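Local coordinates for DegV family protein (Thermus thermophilus, PDB 2DT8) that binds a fatty acid, palmitic acid in this crystal, and also carries a zinc ion, as a lipid-binding member of the DegV family, at residues E145-R148 and L149-H153; K130-E134 and E135-L139; Y29-S33 and G34-R38. All coordinates share one frame; numbering follows the deposited sequence.

Interaction 1 (E145-R148 and L149-H153); sequences ELER and LRRDH
Glu145 meets Leu149 one helical turn further on: its carbonyl O accepts the Leu149 N-H, and its carboxylate OE2 lies 4.1 Å from Leu149 CD2. The same carboxylate is taken side-on by Arg148, NE bonding OE1 at 2.9 Å and NH2 bonding OE2. Leu146 O receives Arg150 N in the next i to i+4 bond, while its side chain is buried. Glu147 repeats the pattern of Glu145. With CG anti to the backbone N (chi1 176°) and the chain bent at chi2, its carboxylate runs beside Arg150, which grips it side-on: NE reaches OE1 at 2.9 Å, almost straight, and NH2 reaches OE2 at 2.7 Å. Both oxygens are met on their syn sides, yet carboxylate and guanidinium are twisted 39° out of a common plane. A water donating to OE2 also accepts from Arg151 NH1, tying a second arginine to this acid. Replacing Arg150 with an alanine would probably leave Glu147 without its paired charge and free its carboxylate to turn. Leu149 CD2 lies over one face of the Arg148 guanidinium, offset toward its rim and 3.5 Å from NH2; the NH1 of Arg148 reaches Asp152 OD2 through a water. The Arg148 carbonyl O takes Asp152 N at 2.8 Å, just where the chain leaves helical geometry; beyond it, His153 ND1 bonds Leu149 O at 2.7 Å, so a side chain serves a carbonyl of the last turn. These i to i+3 and i to i+4 pairs run along the end of helix 139-151, just before strand 154-158. Leu146 and His153 pack on helix 120-135, which also sends Arg128 to Glu145, while Arg148 reaches Ser279 O on strand 273-279 and Asp152 pairs with Arg222.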
loop_
_atom_site.group_PDB
_atom_site.type_symbol
_atom_site.label_atom_id
_atom_site.label_comp_id
_atom_site.label_asym_id
_atom_site.label_seq_id
_atom_site.Cartn_x
_atom_site.Cartn_y
_atom_site.Cartn_z
ATOM N N GLU A 145 0.834 10.123 -15.882
ATOM C CA GLU A 145 -0.018 10.378 -14.726
ATOM C C GLU A 145 0.511 9.620 -13.504
ATOM O O GLU A 145 0.507 10.150 -12.391
ATOM C CB GLU A 145 -1.463 9.969 -15.028
ATOM C CG GLU A 145 -2.404 9.997 -13.813
ATOM C CD GLU A 145 -2.742 11.393 -13.302
ATOM O OE1 GLU A 145 -2.097 12.379 -13.721
ATOM O OE2 GLU A 145 -3.663 11.504 -12.455
ATOM N N LEU A 146 0.972 8.387 -13.709
ATOM C CA LEU A 146 1.496 7.611 -12.590
ATOM C C LEU A 146 2.731 8.284 -12.005
ATOM O O LEU A 146 2.933 8.283 -10.790
ATOM C CB LEU A 146 1.816 6.183 -13.029
ATOM C CG LEU A 146 0.584 5.296 -13.244
ATOM C CD1 LEU A 146 0.993 3.963 -13.855
ATOM C CD2 LEU A 146 -0.116 5.069 -11.897
ATOM N N GLU A 147 3.563 8.867 -12.865
ATOM C CA GLU A 147 4.751 9.563 -12.381
ATOM C C GLU A 147 4.330 10.793 -11.562
ATOM O O GLU A 147 4.951 11.108 -10.536
ATOM C CB GLU A 147 5.656 9.947 -13.558
ATOM C CG GLU A 147 6.892 10.776 -13.199
ATOM C CD GLU A 147 7.867 10.097 -12.244
ATOM O OE1 GLU A 147 7.740 8.883 -11.990
ATOM O OE2 GLU A 147 8.780 10.797 -11.753
ATOM N N ARG A 148 3.264 11.474 -11.989
ATOM C CA ARG A 148 2.784 12.627 -11.237
ATOM C C ARG A 148 2.355 12.175 -9.847
ATOM O O ARG A 148 2.675 12.821 -8.856
ATOM C CB ARG A 148 1.593 13.290 -11.940
ATOM C CG ARG A 148 1.074 14.539 -11.230
ATOM C CD ARG A 148 -0.155 15.126 -11.919
ATOM N NE ARG A 148 -1.371 14.324 -11.750
ATOM C CZ ARG A 148 -2.199 14.409 -10.714
ATOM N NH1 ARG A 148 -1.954 15.257 -9.722
ATOM N NH2 ARG A 148 -3.284 13.644 -10.679
ATOM N N LEU A 149 1.623 11.063 -9.779
ATOM C CA LEU A 149 1.166 10.558 -8.491
ATOM C C LEU A 149 2.337 10.111 -7.614
ATOM O O LEU A 149 2.336 10.334 -6.404
ATOM C CB LEU A 149 0.184 9.397 -8.684
ATOM C CG LEU A 149 -1.142 9.717 -9.385
ATOM C CD1 LEU A 149 -2.118 8.559 -9.155
ATOM C CD2 LEU A 149 -1.734 11.020 -8.861
ATOM N N ARG A 150 3.334 9.466 -8.209
ATOM C CA ARG A 150 4.481 9.043 -7.420
ATOM C C ARG A 150 5.125 10.261 -6.738
ATOM O O ARG A 150 5.476 10.226 -5.549
ATOM C CB ARG A 150 5.516 8.354 -8.314
ATOM C CG ARG A 150 6.775 7.908 -7.551
ATOM C CD ARG A 150 7.902 7.507 -8.491
ATOM N NE ARG A 150 8.511 8.643 -9.185
ATOM C CZ ARG A 150 9.338 9.523 -8.617
ATOM N NH1 ARG A 150 9.666 9.421 -7.332
ATOM N NH2 ARG A 150 9.852 10.512 -9.340
ATOM N N ARG A 151 5.236 11.374 -7.476
ATOM C CA ARG A 151 5.877 12.578 -6.959
ATOM C C ARG A 151 5.023 13.419 -6.013
ATOM O O ARG A 151 5.548 14.074 -5.106
ATOM C CB ARG A 151 6.310 13.472 -8.125
ATOM C CG ARG A 151 7.380 12.858 -9.021
ATOM C CD ARG A 151 7.715 13.775 -10.200
ATOM N NE ARG A 151 8.117 15.110 -9.761
ATOM C CZ ARG A 151 8.984 15.885 -10.412
ATOM N NH1 ARG A 151 9.603 15.433 -11.498
ATOM N NH2 ARG A 151 9.232 17.110 -9.972
ATOM N N ASP A 152 3.687 13.328 -6.289
ATOM C CA ASP A 152 2.741 14.118 -5.525
ATOM C C ASP A 152 1.572 13.327 -4.942
ATOM O O ASP A 152 0.546 13.129 -5.590
ATOM C CB ASP A 152 2.225 15.256 -6.424
ATOM C CG ASP A 152 1.195 16.149 -5.738
ATOM O OD1 ASP A 152 1.311 16.374 -4.517
ATOM O OD2 ASP A 152 0.275 16.650 -6.431
ATOM N N HIS A 153 1.757 12.834 -3.725
ATOM C CA HIS A 153 0.684 12.141 -3.027
ATOM C C HIS A 153 0.903 12.329 -1.536
ATOM O O HIS A 153 1.905 12.911 -1.095
ATOM C CB HIS A 153 0.558 10.653 -3.422
ATOM C CG HIS A 153 1.695 9.782 -2.990
ATOM N ND1 HIS A 153 2.713 9.415 -3.844
ATOM C CD2 HIS A 153 1.926 9.129 -1.826
ATOM C CE1 HIS A 153 3.518 8.568 -3.227
ATOM N NE2 HIS A 153 3.063 8.377 -2.001
HETATM O O HOH W 1 10.195 12.783 -12.608
HETATM O O HOH W 2 0.232 17.351 -9.046
#

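Interaction 2 (K130-E134 and E135-L139); sequences KELLE and EGQSL
Leu132 and Gln137 cross at a slant, the flat amide of the glutamine lying against the branched end of the leucine. CD2 does most of the touching, 3.6 Å from both OE1 and NE2, while CD1 stands 3.9 Å from NE2. Gln137 carries its CG anti to its own carbonyl carbon (chi1 -65°), and its extended chain runs back over the last helical turn to bring the amide there. Glu131 and Glu135 lie side by side and point the same way, their carboxylates turned 69° apart; OE2 of Glu135 comes 3.6 Å from CG of Glu131, and the charged ends stay apart. Glu131 finds its opposite charges in Arg226 and Arg128. Between these pairs helix 120-135 ends in a Schellman motif: Gln137 N bonds Leu132 O at 3.1 Å, Gly136 N bonds Leu133 O at 2.9 Å, and Gly136 takes a positive phi (109°), at which a CB would be jammed against the carbonyl O of Glu135. Leu133 sends CD2 to within 3.7 Å of Gln137 O, and a water donates to both that oxygen and Leu133 O. Ser138 then caps the following helix, its OG accepting from Ala141 N.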
loop_
_atom_site.group_PDB
_atom_site.type_symbol
_atom_site.label_atom_id
_atom_site.label_comp_id
_atom_site.label_asym_id
_atom_site.label_seq_id
_atom_site.Cartn_x
_atom_site.Cartn_y
_atom_site.Cartn_z
ATOM N N LYS A 130 -6.411 2.274 -14.246
ATOM C CA LYS A 130 -7.558 1.596 -14.842
ATOM C C LYS A 130 -8.592 2.598 -15.354
ATOM O O LYS A 130 -9.131 2.441 -16.448
ATOM C CB LYS A 130 -8.216 0.678 -13.811
ATOM C CG LYS A 130 -9.606 0.236 -14.227
ATOM C CD LYS A 130 -9.596 -1.015 -15.095
ATOM C CE LYS A 130 -8.412 -1.091 -16.041
ATOM N NZ LYS A 130 -8.438 -2.369 -16.799
ATOM N N GLU A 131 -8.876 3.607 -14.540
ATOM C CA GLU A 131 -9.827 4.658 -14.890
ATOM C C GLU A 131 -9.429 5.282 -16.231
ATOM O O GLU A 131 -10.257 5.438 -17.139
ATOM C CB GLU A 131 -9.836 5.713 -13.781
ATOM C CG GLU A 131 -10.729 6.912 -14.048
ATOM C CD GLU A 131 -10.771 7.859 -12.875
ATOM O OE1 GLU A 131 -9.707 8.109 -12.265
ATOM O OE2 GLU A 131 -11.871 8.362 -12.566
ATOM N N LEU A 132 -8.153 5.614 -16.369
ATOM C CA LEU A 132 -7.677 6.220 -17.606
ATOM C C LEU A 132 -7.668 5.243 -18.777
ATOM O O LEU A 132 -8.064 5.598 -19.891
ATOM C CB LEU A 132 -6.278 6.809 -17.394
ATOM C CG LEU A 132 -6.240 7.965 -16.385
ATOM C CD1 LEU A 132 -4.802 8.406 -16.166
ATOM C CD2 LEU A 132 -7.081 9.131 -16.898
ATOM N N LEU A 133 -7.209 4.020 -18.535
ATOM C CA LEU A 133 -7.170 3.011 -19.587
ATOM C C LEU A 133 -8.565 2.673 -20.109
ATOM O O LEU A 133 -8.746 2.508 -21.320
ATOM C CB LEU A 133 -6.479 1.735 -19.086
ATOM C CG LEU A 133 -4.984 1.884 -18.802
ATOM C CD1 LEU A 133 -4.486 0.645 -18.084
ATOM C CD2 LEU A 133 -4.225 2.105 -20.111
ATOM N N GLU A 134 -9.546 2.579 -19.197
ATOM C CA GLU A 134 -10.913 2.277 -19.646
ATOM C C GLU A 134 -11.509 3.408 -20.490
ATOM O O GLU A 134 -12.383 3.168 -21.330
ATOM C CB GLU A 134 -11.827 1.982 -18.456
ATOM C CG GLU A 134 -11.451 0.718 -17.712
ATOM C CD GLU A 134 -12.541 0.240 -16.772
ATOM O OE1 GLU A 134 -13.032 1.058 -15.963
ATOM O OE2 GLU A 134 -12.897 -0.955 -16.840
ATOM N N GLU A 135 -11.129 4.607 -20.321
ATOM C CA GLU A 135 -11.549 5.751 -21.139
ATOM C C GLU A 135 -10.881 5.666 -22.512
ATOM O O GLU A 135 -11.350 6.224 -23.496
ATOM C CB GLU A 135 -11.131 7.076 -20.500
ATOM C CG GLU A 135 -11.896 7.506 -19.267
ATOM C CD GLU A 135 -11.134 8.558 -18.472
ATOM O OE1 GLU A 135 -10.451 9.397 -19.098
ATOM O OE2 GLU A 135 -11.221 8.552 -17.227
ATOM N N GLY A 136 -9.772 4.906 -22.510
ATOM C CA GLY A 136 -9.040 4.781 -23.755
ATOM C C GLY A 136 -7.668 5.482 -23.891
ATOM O O GLY A 136 -7.084 5.561 -24.978
ATOM N N GLN A 137 -7.150 5.989 -22.779
ATOM C CA GLN A 137 -5.875 6.688 -22.842
ATOM C C GLN A 137 -4.686 5.775 -23.113
ATOM O O GLN A 137 -4.692 4.592 -22.776
ATOM C CB GLN A 137 -5.658 7.529 -21.579
ATOM C CG GLN A 137 -6.672 8.671 -21.456
ATOM C CD GLN A 137 -6.281 9.745 -20.445
ATOM O OE1 GLN A 137 -7.058 10.656 -20.168
ATOM N NE2 GLN A 137 -5.081 9.640 -19.891
ATOM N N SER A 138 -3.665 6.350 -23.740
ATOM C CA SER A 138 -2.461 5.625 -24.117
ATOM C C SER A 138 -1.573 5.263 -22.946
ATOM O O SER A 138 -1.656 5.861 -21.872
ATOM C CB SER A 138 -1.636 6.474 -25.072
ATOM O OG SER A 138 -1.089 7.582 -24.366
ATOM N N LEU A 139 -0.690 4.298 -23.183
ATOM C CA LEU A 139 0.249 3.879 -22.158
ATOM C C LEU A 139 1.029 5.089 -21.639
ATOM O O LEU A 139 1.166 5.305 -20.441
ATOM C CB LEU A 139 1.157 2.779 -22.701
ATOM C CG LEU A 139 2.278 2.338 -21.752
ATOM C CD1 LEU A 139 1.696 1.707 -20.497
ATOM C CD2 LEU A 139 3.185 1.356 -22.481
HETATM O O HOH W 3 -6.630 2.469 -23.184
#

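Interaction 3 (Y29-S33 and G34-R38); sequences YVNLS and GAIYR
Val30 and Tyr37 exchange the two straightest bonds of this hairpin: Val30 N to Tyr37 O and Tyr37 N to Val30 O, each 2.8 Å long and each in the plane of its acceptor carbonyl. Leu32 and Ala35 form the next hydrogen-bonded pair. Leu32 N reaches Ala35 O at 3.0 Å, whereas Ala35 N comes to Leu32 O from well above the carbonyl plane, where the tight turn places it. That turn, from Leu32 to Ala35, is type I', and it shows how two residues can reverse a strand: Ser33 and Gly34 both take positive phi, and at the angles of Gly34 (82°/-1°) a CB would strike Ser33 O. The pairs Tyr29 with Arg38 and Asn31 with Ile36 are non-hydrogen-bonded; here CA-H groups approach carbonyls instead, as between Asn31 CA and Ala35 O, 3.3 Å apart.

Outward from this ladder, Tyr29, Asn31, Ile36 and Arg38 share one face of the sheet. Ile36 has CG1 anti to its carbonyl carbon (chi1 -58°), which leaves CG2 to press on Tyr29 CB at 3.6 Å and lets CG1 run beside the Asn31 amide, 3.5 Å from OD1. Arg38 brings the aliphatic part of its chain to the Tyr29 ring, CG lying 3.8 Å from CE2. On the other face, Tyr37 stretches back along the strand pair until CE2, at the ring edge, meets Leu32 O at 3.5 Å.

Strand 29-32 has strand 35-38 along one edge and strand 60-62 along the other, the latter bonded through its backbone to Tyr29 and Asn31; Asn31 ND2 also bonds Thr60 and Ser62. On the face that carries Val30, Leu32 and Tyr37, Val30 and Leu32 rest on helix 45-53, and Val30 reaches helix 262-268.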
loop_
_atom_site.group_PDB
_atom_site.type_symbol
_atom_site.label_atom_id
_atom_site.label_comp_id
_atom_site.label_asym_id
_atom_site.label_seq_id
_atom_site.Cartn_x
_atom_site.Cartn_y
_atom_site.Cartn_z
ATOM N N TYR A 29 3.473 -13.811 0.201
ATOM C CA TYR A 29 3.229 -14.800 1.236
ATOM C C TYR A 29 3.673 -14.405 2.618
ATOM O O TYR A 29 4.599 -13.618 2.792
ATOM C CB TYR A 29 3.938 -16.108 0.873
ATOM C CG TYR A 29 3.724 -16.529 -0.553
ATOM C CD1 TYR A 29 4.488 -15.982 -1.585
ATOM C CD2 TYR A 29 2.727 -17.439 -0.877
ATOM C CE1 TYR A 29 4.256 -16.334 -2.916
ATOM C CE2 TYR A 29 2.485 -17.798 -2.205
ATOM C CZ TYR A 29 3.253 -17.241 -3.211
ATOM O OH TYR A 29 3.020 -17.595 -4.517
ATOM N N VAL A 30 3.000 -14.996 3.594
ATOM C CA VAL A 30 3.298 -14.804 4.998
ATOM C C VAL A 30 3.829 -16.142 5.514
ATOM O O VAL A 30 3.219 -17.192 5.293
ATOM C CB VAL A 30 2.036 -14.434 5.793
ATOM C CG1 VAL A 30 2.373 -14.315 7.264
ATOM C CG2 VAL A 30 1.461 -13.128 5.274
ATOM N N ASN A 31 4.971 -16.082 6.193
ATOM C CA ASN A 31 5.610 -17.258 6.782
ATOM C C ASN A 31 5.318 -17.177 8.277
ATOM O O ASN A 31 5.790 -16.264 8.962
ATOM C CB ASN A 31 7.118 -17.211 6.515
ATOM C CG ASN A 31 7.428 -17.052 5.043
ATOM O OD1 ASN A 31 6.930 -17.815 4.211
ATOM N ND2 ASN A 31 8.252 -16.063 4.708
ATOM N N LEU A 32 4.527 -18.134 8.760
ATOM C CA LEU A 32 4.112 -18.177 10.155
ATOM C C LEU A 32 3.768 -19.616 10.545
ATOM O O LEU A 32 3.336 -20.421 9.730
ATOM C CB LEU A 32 2.875 -17.288 10.336
ATOM C CG LEU A 32 2.342 -17.074 11.753
ATOM C CD1 LEU A 32 3.250 -16.105 12.485
ATOM C CD2 LEU A 32 0.924 -16.527 11.691
ATOM N N SER A 33 3.992 -19.877 11.846
ATOM C CA SER A 33 3.699 -21.214 12.323
ATOM C C SER A 33 4.381 -22.358 11.550
ATOM O O SER A 33 3.900 -23.480 11.460
ATOM C CB SER A 33 2.212 -21.597 12.279
ATOM O OG SER A 33 1.421 -20.595 12.888
ATOM N N GLY A 34 5.505 -21.951 10.937
ATOM C CA GLY A 34 6.270 -22.942 10.205
ATOM C C GLY A 34 5.732 -23.232 8.769
ATOM O O GLY A 34 6.232 -24.035 7.972
ATOM N N ALA A 35 4.637 -22.529 8.487
ATOM C CA ALA A 35 3.956 -22.686 7.210
ATOM C C ALA A 35 3.989 -21.415 6.376
ATOM O O ALA A 35 4.455 -20.368 6.824
ATOM C CB ALA A 35 2.520 -23.134 7.432
ATOM N N ILE A 36 3.502 -21.531 5.149
ATOM C CA ILE A 36 3.476 -20.413 4.213
ATOM C C ILE A 36 2.042 -20.215 3.747
ATOM O O ILE A 36 1.411 -21.154 3.262
ATOM C CB ILE A 36 4.351 -20.713 2.995
ATOM C CG1 ILE A 36 5.787 -21.000 3.449
ATOM C CG2 ILE A 36 4.306 -19.539 2.026
ATOM C CD1 ILE A 36 6.694 -21.483 2.326
ATOM N N TYR A 37 1.550 -18.984 3.869
ATOM C CA TYR A 37 0.175 -18.650 3.525
ATOM C C TYR A 37 0.105 -17.483 2.538
ATOM O O TYR A 37 0.877 -16.535 2.600
ATOM C CB TYR A 37 -0.584 -18.220 4.787
ATOM C CG TYR A 37 -0.595 -19.244 5.895
ATOM C CD1 TYR A 37 -1.510 -20.294 5.884
ATOM C CD2 TYR A 37 0.311 -19.167 6.953
ATOM C CE1 TYR A 37 -1.530 -21.240 6.900
ATOM C CE2 TYR A 37 0.304 -20.115 7.977
ATOM C CZ TYR A 37 -0.623 -21.144 7.938
ATOM O OH TYR A 37 -0.653 -22.083 8.943
ATOM N N ARG A 38 -0.846 -17.643 1.601
ATOM C CA ARG A 38 -1.032 -16.573 0.642
ATOM C C ARG A 38 -1.774 -15.363 1.213
ATOM O O ARG A 38 -2.823 -15.480 1.833
ATOM C CB ARG A 38 -1.929 -17.074 -0.486
ATOM C CG ARG A 38 -1.234 -17.970 -1.490
ATOM C CD ARG A 38 -2.124 -18.319 -2.661
ATOM N NE ARG A 38 -3.027 -19.441 -2.415
ATOM C CZ ARG A 38 -4.353 -19.336 -2.378
ATOM N NH1 ARG A 38 -4.954 -18.302 -2.941
ATOM N NH2 ARG A 38 -5.082 -20.259 -1.769
#

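Interactions 1 and 2 lie in series on consecutive helices: interaction 2 closes helix 120-135, and interaction 1 runs along the end of helix 139-151. They touch where Glu145 CG packs on Leu132 CD1, 3.7 Å away, so the two helices share a seam. Interaction 3 stands apart, its centre about 33 Å from that of interaction 1, across the chain's centre. Interaction 1, partly buried, adds side-on ion pairs and bridging waters to its helical backbone bonds; interactions 2 and 3 lie at the surface, and their hydrogen bonds across the segments are all backbone ones. Each of the latter turns the chain at a glycine with positive phi, one to end a helix, the other to reverse a strand.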